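Local coordinates for protein aspartate--tRNA(Asp/Asn) ligase (Thermus thermophilus, PDB 1N9W) that attaches aspartate to both tRNA(Asp) and tRNA(Asn) with similar efficiency, first activating the amino acid with ATP as Asp-AMP, at residues E213-D218 with I392-L397. Numbering follows the deposited sequence.
Sequences EYLSLD and IGAERL
Leu217 and Ile392 face each other as an antiparallel hydrogen-bonded pair, a worked example of how a strand can run straight on into a helix while still paired with its neighbour. Leu217 N gives a nearly straight bond (168°) to Ile392 O, 2.9 Å away and in the carbonyl plane, while Ile392 N reaches Leu217 O at 2.8 Å from above the Leu217 carbonyl plane. Gly393 then ends its strand as N-cap, yet the helical Ala394 N still bonds Leu215 O. The tight side is apolar: Ala394 CB lies 3.7 Å from Leu215 CB and 4.0 Å from Leu217 CD2, and helices 119-141 and 227-248 cover Leu217. Glu395, bent at chi2 (91°), curls back so that OE1 takes Leu215 N through its syn lone pair at 3.1 Å; OE2 adds a weak bond to that N-H and a salt bridge to Arg411. An alanine in place of Glu395 would probably leave Leu215 N without these acceptors and Arg411 without one carboxylate partner. The looser side belongs to exposed Tyr214, whose ring presents merely an edge to Gly393 CA. Gly393 to Arg396 are predicted to bind ATP, and this strand-to-helix junction is consistent with class II synthetase motif 3.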
loop_
_atom_site.group_PDB
_atom_site.type_symbol
_atom_site.label_atom_id
_atom_site.label_comp_id
_atom_site.label_asym_id
_atom_site.label_seq_id
_atom_site.Cartn_x
_atom_site.Cartn_y
_atom_site.Cartn_z
ATOM N N GLU B 213 -11.417 -3.141 -13.468
ATOM C CA GLU B 213 -10.738 -2.827 -12.214
ATOM C C GLU B 213 -9.369 -3.505 -12.139
ATOM O O GLU B 213 -9.271 -4.734 -12.138
ATOM C CB GLU B 213 -11.603 -3.261 -11.025
ATOM C CG GLU B 213 -11.088 -2.808 -9.660
ATOM C CD GLU B 213 -12.036 -3.164 -8.526
ATOM O OE1 GLU B 213 -12.300 -4.370 -8.317
ATOM O OE2 GLU B 213 -12.523 -2.237 -7.838
ATOM N N TYR B 214 -8.315 -2.695 -12.076
ATOM C CA TYR B 214 -6.952 -3.211 -11.989
ATOM C C TYR B 214 -6.104 -2.356 -11.055
ATOM O O TYR B 214 -6.338 -1.156 -10.910
ATOM C CB TYR B 214 -6.300 -3.239 -13.374
ATOM C CG TYR B 214 -6.050 -1.867 -13.961
ATOM C CD1 TYR B 214 -4.753 -1.374 -14.105
ATOM C CD2 TYR B 214 -7.108 -1.066 -14.379
ATOM C CE1 TYR B 214 -4.518 -0.115 -14.655
ATOM C CE2 TYR B 214 -6.887 0.193 -14.929
ATOM C CZ TYR B 214 -5.593 0.662 -15.065
ATOM O OH TYR B 214 -5.368 1.900 -15.622
ATOM N N LEU B 215 -5.118 -2.990 -10.432
ATOM C CA LEU B 215 -4.215 -2.316 -9.508
ATOM C C LEU B 215 -3.261 -1.423 -10.292
ATOM O O LEU B 215 -2.558 -1.884 -11.191
ATOM C CB LEU B 215 -3.419 -3.353 -8.708
ATOM C CG LEU B 215 -2.577 -2.848 -7.536
ATOM C CD1 LEU B 215 -3.466 -2.128 -6.539
ATOM C CD2 LEU B 215 -1.868 -4.016 -6.869
ATOM N N SER B 216 -3.238 -0.143 -9.950
ATOM C CA SER B 216 -2.365 0.797 -10.643
ATOM C C SER B 216 -1.317 1.382 -9.701
ATOM O O SER B 216 -1.641 1.825 -8.599
ATOM C CB SER B 216 -3.202 1.920 -11.249
ATOM O OG SER B 216 -2.394 2.794 -12.010
ATOM N N LEU B 217 -0.062 1.372 -10.134
ATOM C CA LEU B 217 1.020 1.931 -9.324
ATOM C C LEU B 217 1.383 3.246 -9.997
ATOM O O LEU B 217 2.125 3.278 -10.977
ATOM C CB LEU B 217 2.230 0.980 -9.302
ATOM C CG LEU B 217 1.909 -0.526 -9.221
ATOM C CD1 LEU B 217 3.208 -1.307 -9.371
ATOM C CD2 LEU B 217 1.207 -0.864 -7.910
ATOM N N ASP B 218 0.825 4.325 -9.463
ATOM C CA ASP B 218 1.013 5.668 -9.986
ATOM C C ASP B 218 2.167 6.429 -9.339
ATOM O O ASP B 218 2.409 6.336 -8.127
ATOM C CB ASP B 218 -0.283 6.463 -9.820
ATOM C CG ASP B 218 -1.479 5.781 -10.486
ATOM O OD1 ASP B 218 -2.618 6.244 -10.293
ATOM O OD2 ASP B 218 -1.278 4.784 -11.202
ATOM N N ILE B 392 1.774 2.238 -13.548
ATOM C CA ILE B 392 2.160 0.891 -13.921
ATOM C C ILE B 392 1.020 -0.084 -13.677
ATOM O O ILE B 392 0.466 -0.142 -12.580
ATOM C CB ILE B 392 3.388 0.421 -13.113
ATOM C CG1 ILE B 392 4.563 1.366 -13.371
ATOM C CG2 ILE B 392 3.746 -1.006 -13.480
ATOM C CD1 ILE B 392 5.857 0.932 -12.714
ATOM N N GLY B 393 0.665 -0.837 -14.713
ATOM C CA GLY B 393 -0.395 -1.823 -14.584
ATOM C C GLY B 393 0.178 -2.999 -13.829
ATOM O O GLY B 393 0.798 -3.882 -14.424
ATOM N N ALA B 394 -0.023 -3.001 -12.514
ATOM C CA ALA B 394 0.496 -4.058 -11.653
ATOM C C ALA B 394 0.247 -5.473 -12.175
ATOM O O ALA B 394 1.188 -6.246 -12.322
ATOM C CB ALA B 394 -0.081 -3.902 -10.235
ATOM N N GLU B 395 -1.007 -5.815 -12.459
ATOM C CA GLU B 395 -1.307 -7.156 -12.940
ATOM C C GLU B 395 -0.659 -7.526 -14.267
ATOM O O GLU B 395 -0.225 -8.663 -14.442
ATOM C CB GLU B 395 -2.814 -7.381 -13.057
ATOM C CG GLU B 395 -3.516 -7.603 -11.738
ATOM C CD GLU B 395 -4.017 -6.321 -11.136
ATOM O OE1 GLU B 395 -3.203 -5.383 -10.983
ATOM O OE2 GLU B 395 -5.223 -6.241 -10.825
ATOM N N ARG B 396 -0.602 -6.587 -15.206
ATOM C CA ARG B 396 0.002 -6.873 -16.510
ATOM C C ARG B 396 1.476 -7.174 -16.356
ATOM O O ARG B 396 2.003 -8.099 -16.976
ATOM C CB ARG B 396 -0.162 -5.691 -17.455
ATOM C CG ARG B 396 -1.545 -5.550 -17.997
ATOM C CD ARG B 396 -1.608 -4.401 -18.966
ATOM N NE ARG B 396 -2.903 -4.378 -19.628
ATOM C CZ ARG B 396 -3.282 -3.463 -20.512
ATOM N NH1 ARG B 396 -2.464 -2.475 -20.859
ATOM N NH2 ARG B 396 -4.490 -3.542 -21.049
ATOM N N LEU B 397 2.143 -6.371 -15.537
ATOM C CA LEU B 397 3.556 -6.571 -15.298
ATOM C C LEU B 397 3.758 -7.974 -14.745
ATOM O O LEU B 397 4.571 -8.744 -15.252
ATOM C CB LEU B 397 4.064 -5.539 -14.294
ATOM C CG LEU B 397 5.493 -5.706 -13.775
ATOM C CD1 LEU B 397 6.480 -5.804 -14.937
ATOM C CD2 LEU B 397 5.808 -4.520 -12.891
#